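Local coordinates for branched-chain-amino-acid aminotransferase (Pseudomonas sp. UW4, PDB 6JIF), which catalyses the reversible, pyridoxal-phosphate-dependent transfer of an amino group between branched-chain amino acids and 2-oxoglutarate, at residues Q98-L101 / R102-S106; V115-E118 / Q119-A123; P258-P261 / S262-P265; G266-R269 / L270-E274; R105-R109 / L110-Q114. All blocks are in the same frame, centred on the assembly; numbering follows the deposited sequence.

In the fold
All five contacts are local, but they lie differently with respect to the cofactor. Contacts 1, 2 and 5 are partly buried, contacts 3 and 4 more deeply so. Contacts 1 and 5 share helix 96-109: contact 1 sends an arginine to the phosphate, whereas contact 5 ends the helix in backbone bonds at the subunit interface. Contact 2 opens the next helix, 117-130, with an aspartate cap. Contacts 3 and 4 follow each other along the chain: the turn of 258-265 brings an apolar side chain to the pyridine ring, and the start of helix 267-278 grips the phosphate through N-H groups and a hydroxyl. Contacts 1, 3 and 4 therefore meet at one pyridoxal phosphate.

Contact 1 (Q98-L101 / R102-S106); sequences QNAL and RMQRS. With PLP (pyridoxal-5'-phosphate), chain D.
Arg102 N donates to Gln98 O, the first of four successive i to i-4 bonds in the middle of alpha-helix 96-109. With CG anti to the backbone N (chi1 -172°) and the chain bent at chi3, the Arg102 side chain leaves the helix for the cofactor. NH1 of Arg102 donates to PLP O2P at 2.7 Å, NH2 adds a weak bond to that same oxygen, and the phosphorus lies at the edge of the guanidinium, in its plane. Asn99 runs alongside, its amide turned 82° from the guanidinium; Asn99 ND2 and Arg102 NH2 both bind Glu79 OE1, a second-shell carboxylate that probably steadies the arginine. Met103 N bonds Asn99 O at 2.9 Å, while its side chain leads away to pack on Phe120. Gln104 folds back along the helix, placing CG 3.1 Å from Ala100 O and OE1 3.6 Å from Leu101 CD2; its NE2 is held by Val115 O and Thr117 OG1, tying this helix to the next. Arg105 sets CG 3.2 Å from Leu101 O and doubles back until Arg102 CA lies 3.6 Å above one face of the Arg105 guanidinium, offset toward its rim.

Contact 2 (V115-E118 / Q119-A123); sequences VDTE and QFIEA
Val115 CG1 comes to the edge of the Phe120 ring, near its plane, and also packs against Phe120 CB at 3.9 Å. The second flat group, the Asp116 carboxylate, is met from above its plane by Gln119 N, which donates to Asp116 OD1 at 3.0 Å and 165°. The third, the Gln119 amide, is turned 50° from that carboxylate. This is the N-cap of helix 117-130: Asp116 precedes the first helical residue, and its CG stands between the backbone N and the carbonyl carbon (chi1 63°), which folds the carboxylate over the first turn. Asp116 O then accepts from Phe120 N in the first regular helical bond. A negative carboxylate at this end would also probably suit the helix dipole. Gln119 is extended and crosses Val115 at about a right angle, its CG 3.8 Å from Val115 CG1. An alanine in place of Gln119 would probably keep the capping bond but strip Val115 CG1 of part of its packing and leave a gap beside it. Further along, Thr117 CG2 and Ile121 CD1 lie side by side at 3.7 Å. On the exposed flank, Glu118 OE1 and Glu122 OE2 are like charges 4.6 Å apart, probably a mild repulsion. The buried flank fits between other elements: Phe120 packs on Asn99, Ala100 and Met103 of helix 96-109, Val115 and Gln119 on Trp51 of strand 50-57, and Val115 on Phe167 of strand 164-174.

Contact 3 (P258-P261 / S262-P265); sequences PNSP and SVLP. With PLP (pyridoxal-5'-phosphate), chain D.
Ser260 OG accepts from Ser262 N at 3.1 Å and 153°, and this short link anchors the compact side of the contact. Val263 CG2 presses on the same hydroxyl, 3.5 Å from Ser260 OG, and also touches Pro258 CB, more loosely, at 4.2 Å. The two hydroxyls are each bound to a different oxygen of the Glu239 carboxylate, Ser262 OG to OE1 and Ser260 OG to OE2, which pins the turn to strand 238-241. The Ser262 OG sits between its own backbone N and carbonyl carbon (chi1 54°), close to the neighbouring serine. The motif here is a type I beta turn from Ser260 to Val263, combined with an ST turn made by the Ser260 side chain, in the loop leading from strand 255-258 to helix 267-278. The turn's own backbone bond, Val263 N to Ser260 O, is weak at 3.3 Å. Its looser side is wet: a water lies 2.9 Å from Ser260 O and also near Val263 O, so it can link the two carbonyls, and Pro261 faces solvent at the corner. Beyond the turn, Leu264 lies along one face of the cofactor ring, its CG 3.6 Å from PLP C3 and its CD1 3.7 Å from PLP C4, while Leu264 N is bound to Glu240 and Leu264 O to Asn245.

Contact 4 (G266-R269 / L270-E274); sequences GITR and LSLIE. With PLP (pyridoxal-5'-phosphate), chain D.
Leu270, Ser271, Leu272 and Ile273 donate their backbone N-H groups to the carbonyls of Gly266 through Arg269, forming the first turns of helix 267-278 with Gly266 at the N-cap. The leading N-H groups turn to the cofactor instead: Ile267 N donates to PLP O2P at 2.8 Å and 168°, and Thr268 N to PLP O1P at 2.9 Å. Thr268 OG1, beside its own backbone N (chi1 -45°), adds a second bond to PLP O1P at 2.8 Å, so that a phosphate sits at a helix N-terminus, where the dipole probably helps hold it. Gly266 passes close by; a beta carbon there would run into PLP O4P. Ser271 grips Ile267 O twice, its N and its OG (2.9 Å) coming from opposite faces of the carbonyl plane. Replacing Ser271 by an alanine would probably leave Ile267 O with the backbone donor alone and deprive Arg95 NH1, which also binds this hydroxyl, of one acceptor. On the other flank Arg269 and Ile273 run side by side, Arg269 CG 3.8 Å from Ile273 CD1, and the guanidinium turns one face to Gly266 N. The helix is the crossover of a beta-alpha-beta unit between strands 255-258 and 284-287: Leu272 and Ile273 pack on Phe255, Thr268 and Leu272 on Cys303 of strand 297-304, and Ile267 on helix 96-109.

Contact 5 (R105-R109 / L110-Q114); sequences RSCAR and LLMPQ
Cys107 O accepts twice: Met112 N donates to it at 2.8 Å from above the carbonyl plane, and Leu110 N adds a weak bond. The same Leu110 N also donates to Ser106 O at 3.1 Å, the last regular helical bond, while Leu111 N reaches Ala108 O at 3.1 Å and 162°, well above the plane of that carbonyl. Together the Met112 to Cys107 and Leu111 to Ala108 bonds form a Schellman motif that ends helix 96-109, with Leu111, at positive phi (62°), as the C-prime residue. Three of the carbonyls beyond find partners outside: Leu110 O takes Gln75 NE2, Leu111 O takes Thr161 OG1 and Gln114 O takes Trp51 NE1. Ser106 OG accepts from Lys204 N, and Arg109 NH1 makes a weak bond to Ala211 O of the second subunit, where Leu110 and Leu111 also pack. Pro113 O is buried by this contact, and Cys107 SG lies 3.5 Å from it. Cys107 SG also touches Met112 CE at 4.1 Å, the methionine bending back at chi3 to bring that methyl round. Gln114 runs crosswise to the helix axis, setting CG 4.1 Å from Cys107 CB and NE2 3.7 Å from Ala108 CB.

Contact 1 (Q98-L101 / R102-S106)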
# COMPACT_ATOMS: atom_id res chain seq x y z
N GLN B 98 22.05 -4.83 -7.58
CA GLN B 98 21.11 -5.52 -6.67
C GLN B 98 19.81 -4.74 -6.52
O GLN B 98 18.72 -5.35 -6.41
CB GLN B 98 21.75 -5.76 -5.29
CG GLN B 98 22.85 -6.82 -5.33
CD GLN B 98 22.31 -8.16 -5.73
OE1 GLN B 98 21.24 -8.60 -5.25
NE2 GLN B 98 23.01 -8.79 -6.65
N ASN B 99 19.89 -3.40 -6.50
CA ASN B 99 18.69 -2.60 -6.51
C ASN B 99 17.89 -2.84 -7.78
O ASN B 99 16.66 -2.93 -7.73
CB ASN B 99 19.04 -1.13 -6.43
CG ASN B 99 19.72 -0.82 -5.14
OD1 ASN B 99 20.95 -0.84 -5.08
ND2 ASN B 99 18.95 -0.65 -4.07
N ALA B 100 18.57 -2.89 -8.91
CA ALA B 100 17.88 -3.14 -10.18
C ALA B 100 17.12 -4.46 -10.13
O ALA B 100 15.96 -4.52 -10.53
CB ALA B 100 18.83 -3.15 -11.37
N LEU B 101 17.76 -5.51 -9.63
CA LEU B 101 17.11 -6.82 -9.58
C LEU B 101 15.88 -6.78 -8.68
O LEU B 101 14.79 -7.27 -9.02
CB LEU B 101 18.10 -7.90 -9.09
CG LEU B 101 19.21 -8.25 -10.10
CD1 LEU B 101 20.48 -8.93 -9.48
CD2 LEU B 101 18.67 -9.12 -11.27
N ARG B 102 16.03 -6.17 -7.50
CA ARG B 102 14.91 -6.13 -6.59
C ARG B 102 13.78 -5.30 -7.16
O ARG B 102 12.60 -5.63 -6.98
CB ARG B 102 15.31 -5.59 -5.21
CG ARG B 102 14.14 -5.74 -4.22
CD ARG B 102 14.69 -5.50 -2.75
NE ARG B 102 15.21 -4.12 -2.64
CZ ARG B 102 15.97 -3.68 -1.64
NH1 ARG B 102 16.32 -4.52 -0.70
NH2 ARG B 102 16.37 -2.40 -1.60
N MET B 103 14.09 -4.20 -7.83
CA MET B 103 13.00 -3.41 -8.35
C MET B 103 12.30 -4.14 -9.49
O MET B 103 11.11 -3.97 -9.67
CB MET B 103 13.50 -2.03 -8.81
CG MET B 103 12.38 -0.97 -8.72
SD MET B 103 12.88 0.70 -9.20
CE MET B 103 12.98 0.38 -10.97
N GLN B 104 13.04 -4.93 -10.27
CA GLN B 104 12.37 -5.76 -11.27
C GLN B 104 11.35 -6.67 -10.60
O GLN B 104 10.22 -6.83 -11.09
CB GLN B 104 13.40 -6.54 -12.09
CG GLN B 104 14.30 -5.63 -12.94
CD GLN B 104 15.66 -6.18 -13.29
OE1 GLN B 104 16.00 -7.35 -13.00
NE2 GLN B 104 16.47 -5.34 -13.94
N ARG B 105 11.71 -7.24 -9.44
CA ARG B 105 10.75 -8.12 -8.79
C ARG B 105 9.57 -7.31 -8.21
O ARG B 105 8.44 -7.78 -8.26
CB ARG B 105 11.46 -8.97 -7.74
CG ARG B 105 12.74 -9.63 -8.31
CD ARG B 105 13.26 -10.74 -7.39
NE ARG B 105 13.46 -10.25 -6.02
CZ ARG B 105 14.63 -9.80 -5.57
NH1 ARG B 105 15.70 -9.80 -6.37
NH2 ARG B 105 14.75 -9.33 -4.34
N SER B 106 9.82 -6.11 -7.63
CA SER B 106 8.69 -5.34 -7.08
C SER B 106 7.73 -4.87 -8.19
O SER B 106 6.49 -4.94 -8.07
CB SER B 106 9.20 -4.11 -6.31
OG SER B 106 10.17 -4.50 -5.32
N1 PLP D . 13.42 -4.35 5.73
C2 PLP D . 12.39 -3.65 5.17
C2A PLP D . 11.02 -3.96 5.67
C3 PLP D . 12.63 -2.73 4.15
O3 PLP D . 11.58 -2.07 3.57
C4 PLP D . 13.96 -2.49 3.72
C4A PLP D . 14.26 -1.65 2.49
C5 PLP D . 14.98 -3.23 4.35
C6 PLP D . 14.68 -4.14 5.31
C5A PLP D . 16.45 -3.06 4.07
O4P PLP D . 16.73 -3.21 2.73
P PLP D . 18.11 -2.64 2.18
O1P PLP D . 19.25 -3.22 2.97
O2P PLP D . 18.11 -3.18 0.74
O3P PLP D . 18.16 -1.12 2.26

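Contact 2 (V115-E118 / Q119-A123)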
# COMPACT_ATOMS: atom_id res chain seq x y z
N VAL B 115 12.39 -2.05 -15.41
CA VAL B 115 13.54 -1.31 -15.91
C VAL B 115 14.70 -2.30 -15.95
O VAL B 115 15.06 -2.84 -14.90
CB VAL B 115 13.86 -0.10 -15.02
CG1 VAL B 115 15.07 0.71 -15.57
CG2 VAL B 115 12.64 0.77 -14.90
N ASP B 116 15.25 -2.54 -17.15
CA ASP B 116 16.34 -3.50 -17.26
C ASP B 116 17.59 -2.96 -16.55
O ASP B 116 17.75 -1.76 -16.30
CB ASP B 116 16.64 -3.86 -18.72
CG ASP B 116 17.10 -2.68 -19.54
OD1 ASP B 116 18.33 -2.33 -19.52
OD2 ASP B 116 16.23 -2.11 -20.24
N THR B 117 18.46 -3.89 -16.19
CA THR B 117 19.55 -3.58 -15.27
C THR B 117 20.51 -2.53 -15.83
O THR B 117 20.93 -1.62 -15.12
CB THR B 117 20.29 -4.87 -14.94
OG1 THR B 117 19.40 -5.71 -14.22
CG2 THR B 117 21.56 -4.56 -14.08
N GLU B 118 20.85 -2.61 -17.13
CA GLU B 118 21.83 -1.64 -17.62
C GLU B 118 21.22 -0.25 -17.72
O GLU B 118 21.85 0.72 -17.33
CB GLU B 118 22.45 -2.09 -18.96
CG GLU B 118 23.44 -3.27 -18.78
CD GLU B 118 24.47 -3.04 -17.62
OE1 GLU B 118 25.28 -2.07 -17.67
OE2 GLU B 118 24.47 -3.83 -16.64
N GLN B 119 19.94 -0.16 -18.13
CA GLN B 119 19.20 1.11 -18.09
C GLN B 119 19.17 1.68 -16.67
O GLN B 119 19.43 2.88 -16.44
CB GLN B 119 17.80 0.87 -18.65
CG GLN B 119 16.78 2.05 -18.64
CD GLN B 119 15.34 1.66 -19.19
OE1 GLN B 119 15.06 0.48 -19.54
NE2 GLN B 119 14.44 2.66 -19.27
N PHE B 120 18.84 0.82 -15.70
CA PHE B 120 18.73 1.25 -14.31
C PHE B 120 20.06 1.82 -13.82
O PHE B 120 20.10 2.94 -13.29
CB PHE B 120 18.26 0.06 -13.46
CG PHE B 120 18.05 0.39 -11.98
CD1 PHE B 120 19.14 0.36 -11.09
CD2 PHE B 120 16.80 0.70 -11.49
CE1 PHE B 120 18.96 0.63 -9.73
CE2 PHE B 120 16.61 0.98 -10.16
CZ PHE B 120 17.67 0.93 -9.27
N ILE B 121 21.15 1.07 -14.01
CA ILE B 121 22.43 1.49 -13.45
C ILE B 121 22.93 2.75 -14.13
O ILE B 121 23.41 3.67 -13.46
CB ILE B 121 23.46 0.35 -13.53
CG1 ILE B 121 22.98 -0.86 -12.72
CG2 ILE B 121 24.86 0.86 -13.14
CD1 ILE B 121 23.96 -2.03 -12.74
N GLU B 122 22.76 2.85 -15.47
CA GLU B 122 23.15 4.05 -16.20
C GLU B 122 22.37 5.28 -15.73
O GLU B 122 22.93 6.37 -15.62
CB GLU B 122 22.96 3.87 -17.71
CG GLU B 122 24.01 2.97 -18.34
CD GLU B 122 25.46 3.33 -18.00
OE1 GLU B 122 25.84 4.52 -17.96
OE2 GLU B 122 26.24 2.38 -17.77
N ALA B 123 21.08 5.12 -15.45
CA ALA B 123 20.31 6.25 -14.93
C ALA B 123 20.85 6.69 -13.58
O ALA B 123 20.95 7.90 -13.29
CB ALA B 123 18.83 5.90 -14.80

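Contact 3 (P258-P261 / S262-P265)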
# COMPACT_ATOMS: atom_id res chain seq x y z
N PRO B 258 16.37 -13.73 9.86
CA PRO B 258 15.12 -14.39 9.46
C PRO B 258 15.01 -14.70 7.98
O PRO B 258 15.51 -13.97 7.13
CB PRO B 258 14.02 -13.37 9.87
CG PRO B 258 14.65 -12.65 11.10
CD PRO B 258 16.12 -12.51 10.64
N ASN B 259 14.31 -15.80 7.70
CA ASN B 259 14.02 -16.23 6.34
C ASN B 259 12.54 -16.58 6.31
O ASN B 259 12.09 -17.41 7.11
CB ASN B 259 14.89 -17.45 6.00
CG ASN B 259 14.68 -17.94 4.59
OD1 ASN B 259 14.26 -17.20 3.74
ND2 ASN B 259 15.05 -19.17 4.35
N SER B 260 11.78 -15.91 5.47
CA SER B 260 10.36 -16.25 5.31
C SER B 260 9.86 -15.56 4.06
O SER B 260 10.48 -14.59 3.59
CB SER B 260 9.54 -15.81 6.53
OG SER B 260 8.88 -14.58 6.29
N PRO B 261 8.74 -16.01 3.52
CA PRO B 261 8.23 -15.38 2.28
C PRO B 261 7.83 -13.92 2.45
O PRO B 261 7.74 -13.22 1.42
CB PRO B 261 7.01 -16.24 1.91
CG PRO B 261 7.25 -17.61 2.60
CD PRO B 261 8.03 -17.25 3.87
N SER B 262 7.64 -13.42 3.68
CA SER B 262 7.20 -12.03 3.90
C SER B 262 8.31 -11.09 4.35
O SER B 262 8.07 -9.88 4.40
CB SER B 262 6.03 -11.99 4.88
OG SER B 262 6.38 -12.66 6.09
N VAL B 263 9.52 -11.58 4.60
CA VAL B 263 10.67 -10.72 4.89
C VAL B 263 11.16 -10.01 3.62
O VAL B 263 11.35 -10.61 2.57
CB VAL B 263 11.80 -11.56 5.52
CG1 VAL B 263 13.09 -10.75 5.72
CG2 VAL B 263 11.37 -12.14 6.86
N LEU B 264 11.47 -8.73 3.75
CA LEU B 264 12.05 -7.96 2.65
C LEU B 264 13.51 -8.36 2.45
O LEU B 264 14.31 -8.25 3.40
CB LEU B 264 11.93 -6.47 2.95
CG LEU B 264 12.12 -5.45 1.82
CD1 LEU B 264 13.55 -5.37 1.42
CD2 LEU B 264 11.30 -5.69 0.56
N PRO B 265 13.90 -8.85 1.28
CA PRO B 265 15.29 -9.31 1.11
C PRO B 265 16.25 -8.14 0.94
O PRO B 265 16.38 -7.61 -0.15
CB PRO B 265 15.23 -10.17 -0.17
CG PRO B 265 13.95 -9.79 -0.81
CD PRO B 265 13.01 -9.30 0.20
N1 PLP D . 13.42 -4.35 5.73
C2 PLP D . 12.39 -3.65 5.17
C2A PLP D . 11.02 -3.96 5.67
C3 PLP D . 12.63 -2.73 4.15
O3 PLP D . 11.58 -2.07 3.57
C4 PLP D . 13.96 -2.49 3.72
C4A PLP D . 14.26 -1.65 2.49
C5 PLP D . 14.98 -3.23 4.35
C6 PLP D . 14.68 -4.14 5.31
C5A PLP D . 16.45 -3.06 4.07
O4P PLP D . 16.73 -3.21 2.73
P PLP D . 18.11 -2.64 2.18
O1P PLP D . 19.25 -3.22 2.97
O2P PLP D . 18.11 -3.18 0.74
O3P PLP D . 18.16 -1.12 2.26
O HOH W 1 11.61 -12.99 1.44

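Contact 4 (G266-R269 / L270-E274)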
# COMPACT_ATOMS: atom_id res chain seq x y z
N GLY B 266 16.85 -7.69 2.04
CA GLY B 266 17.63 -6.47 1.99
C GLY B 266 18.99 -6.68 1.36
O GLY B 266 19.57 -7.77 1.44
N ILE B 267 19.47 -5.62 0.70
CA ILE B 267 20.83 -5.64 0.10
C ILE B 267 21.92 -5.48 1.17
O ILE B 267 22.98 -6.09 1.07
CB ILE B 267 20.90 -4.54 -0.97
CG1 ILE B 267 19.88 -4.86 -2.10
CG2 ILE B 267 22.31 -4.44 -1.61
CD1 ILE B 267 19.58 -3.64 -2.95
N THR B 268 21.67 -4.69 2.21
CA THR B 268 22.63 -4.64 3.31
C THR B 268 22.74 -5.99 3.96
O THR B 268 23.85 -6.48 4.18
CB THR B 268 22.23 -3.56 4.31
OG1 THR B 268 21.86 -2.37 3.60
CG2 THR B 268 23.39 -3.27 5.36
N ARG B 269 21.61 -6.67 4.19
CA ARG B 269 21.66 -8.01 4.75
C ARG B 269 22.45 -8.97 3.87
O ARG B 269 23.27 -9.75 4.37
CB ARG B 269 20.23 -8.54 4.95
CG ARG B 269 20.20 -9.98 5.43
CD ARG B 269 18.73 -10.50 5.42
NE ARG B 269 18.37 -11.01 4.10
CZ ARG B 269 17.16 -11.44 3.76
NH1 ARG B 269 16.15 -11.44 4.64
NH2 ARG B 269 16.94 -11.90 2.54
N LEU B 270 22.18 -8.95 2.57
CA LEU B 270 22.93 -9.80 1.64
C LEU B 270 24.42 -9.50 1.70
O LEU B 270 25.25 -10.41 1.65
CB LEU B 270 22.39 -9.57 0.23
CG LEU B 270 23.10 -10.38 -0.85
CD1 LEU B 270 22.69 -11.83 -0.68
CD2 LEU B 270 22.70 -9.90 -2.28
N SER B 271 24.77 -8.21 1.78
CA SER B 271 26.16 -7.80 1.84
C SER B 271 26.82 -8.30 3.11
O SER B 271 27.97 -8.75 3.09
CB SER B 271 26.24 -6.28 1.71
OG SER B 271 25.79 -5.86 0.41
N LEU B 272 26.14 -8.15 4.25
CA LEU B 272 26.69 -8.65 5.52
C LEU B 272 26.82 -10.17 5.49
O LEU B 272 27.80 -10.71 6.00
CB LEU B 272 25.78 -8.20 6.69
CG LEU B 272 25.78 -6.68 6.96
CD1 LEU B 272 24.81 -6.29 8.06
CD2 LEU B 272 27.22 -6.26 7.36
N ILE B 273 25.85 -10.88 4.90
CA ILE B 273 25.97 -12.34 4.80
C ILE B 273 27.21 -12.71 4.01
O ILE B 273 27.98 -13.59 4.42
CB ILE B 273 24.68 -12.96 4.22
CG1 ILE B 273 23.55 -12.90 5.26
CG2 ILE B 273 24.91 -14.42 3.76
CD1 ILE B 273 22.16 -13.20 4.71
N GLU B 274 27.42 -12.03 2.87
CA GLU B 274 28.57 -12.35 2.02
C GLU B 274 29.88 -11.96 2.70
O GLU B 274 30.86 -12.71 2.62
CB GLU B 274 28.39 -11.67 0.65
CG GLU B 274 27.32 -12.49 -0.15
CD GLU B 274 26.70 -11.89 -1.43
OE1 GLU B 274 26.56 -10.66 -1.60
OE2 GLU B 274 26.24 -12.72 -2.27
N1 PLP D . 13.42 -4.35 5.73
C2 PLP D . 12.39 -3.65 5.17
C2A PLP D . 11.02 -3.96 5.67
C3 PLP D . 12.63 -2.73 4.15
O3 PLP D . 11.58 -2.07 3.57
C4 PLP D . 13.96 -2.49 3.72
C4A PLP D . 14.26 -1.65 2.49
C5 PLP D . 14.98 -3.23 4.35
C6 PLP D . 14.68 -4.14 5.31
C5A PLP D . 16.45 -3.06 4.07
O4P PLP D . 16.73 -3.21 2.73
P PLP D . 18.11 -2.64 2.18
O1P PLP D . 19.25 -3.22 2.97
O2P PLP D . 18.11 -3.18 0.74
O3P PLP D . 18.16 -1.12 2.26

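Contact 5 (R105-R109 / L110-Q114)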
# COMPACT_ATOMS: atom_id res chain seq x y z
N ARG B 105 11.71 -7.24 -9.44
CA ARG B 105 10.75 -8.12 -8.79
C ARG B 105 9.57 -7.31 -8.21
O ARG B 105 8.44 -7.78 -8.26
CB ARG B 105 11.46 -8.97 -7.74
CG ARG B 105 12.74 -9.63 -8.31
CD ARG B 105 13.26 -10.74 -7.39
NE ARG B 105 13.46 -10.25 -6.02
CZ ARG B 105 14.63 -9.80 -5.57
NH1 ARG B 105 15.70 -9.80 -6.37
NH2 ARG B 105 14.75 -9.33 -4.34
N SER B 106 9.82 -6.11 -7.63
CA SER B 106 8.69 -5.34 -7.08
C SER B 106 7.73 -4.87 -8.19
O SER B 106 6.49 -4.94 -8.07
CB SER B 106 9.20 -4.11 -6.31
OG SER B 106 10.17 -4.50 -5.32
N CYS B 107 8.31 -4.43 -9.31
CA CYS B 107 7.50 -4.07 -10.47
C CYS B 107 6.67 -5.25 -10.91
O CYS B 107 5.47 -5.11 -11.15
CB CYS B 107 8.43 -3.62 -11.63
SG CYS B 107 9.02 -1.92 -11.45
N ALA B 108 7.28 -6.44 -10.99
CA ALA B 108 6.51 -7.58 -11.49
C ALA B 108 5.37 -7.91 -10.56
O ALA B 108 4.27 -8.22 -11.02
CB ALA B 108 7.38 -8.81 -11.67
N ARG B 109 5.61 -7.80 -9.25
CA ARG B 109 4.57 -8.14 -8.31
C ARG B 109 3.37 -7.20 -8.42
O ARG B 109 2.23 -7.59 -8.10
CB ARG B 109 5.17 -8.12 -6.90
CG ARG B 109 4.23 -8.44 -5.74
CD ARG B 109 3.39 -9.70 -5.98
NE ARG B 109 2.94 -10.40 -4.78
CZ ARG B 109 1.74 -10.26 -4.25
NH1 ARG B 109 0.85 -9.40 -4.78
NH2 ARG B 109 1.42 -11.01 -3.19
N LEU B 110 3.61 -5.94 -8.82
CA LEU B 110 2.53 -4.97 -8.96
C LEU B 110 2.06 -4.79 -10.43
O LEU B 110 1.34 -3.83 -10.73
CB LEU B 110 2.95 -3.61 -8.38
CG LEU B 110 3.27 -3.64 -6.88
CD1 LEU B 110 3.44 -2.24 -6.34
CD2 LEU B 110 2.20 -4.45 -6.02
N LEU B 111 2.49 -5.66 -11.33
CA LEU B 111 2.16 -5.58 -12.75
C LEU B 111 2.67 -4.29 -13.43
O LEU B 111 2.07 -3.79 -14.38
CB LEU B 111 0.65 -5.73 -12.97
CG LEU B 111 0.05 -6.96 -12.33
CD1 LEU B 111 -1.39 -7.05 -12.78
CD2 LEU B 111 0.82 -8.25 -12.64
N MET B 112 3.79 -3.74 -13.00
CA MET B 112 4.44 -2.59 -13.65
C MET B 112 5.59 -3.01 -14.55
O MET B 112 6.25 -4.03 -14.31
CB MET B 112 4.97 -1.62 -12.59
CG MET B 112 3.90 -1.20 -11.62
SD MET B 112 4.39 0.29 -10.63
CE MET B 112 5.71 -0.34 -9.66
N PRO B 113 5.85 -2.24 -15.62
CA PRO B 113 6.95 -2.59 -16.53
C PRO B 113 8.26 -2.51 -15.77
O PRO B 113 8.43 -1.68 -14.89
CB PRO B 113 6.88 -1.52 -17.62
CG PRO B 113 6.03 -0.43 -17.05
CD PRO B 113 5.10 -1.06 -16.08
N GLN B 114 9.17 -3.39 -16.14
CA GLN B 114 10.45 -3.47 -15.46
C GLN B 114 11.45 -2.57 -16.18
O GLN B 114 11.37 -2.33 -17.39
CB GLN B 114 10.94 -4.92 -15.42
CG GLN B 114 10.02 -5.81 -14.67
CD GLN B 114 10.42 -7.26 -14.74
OE1 GLN B 114 11.60 -7.58 -14.93
NE2 GLN B 114 9.43 -8.13 -14.65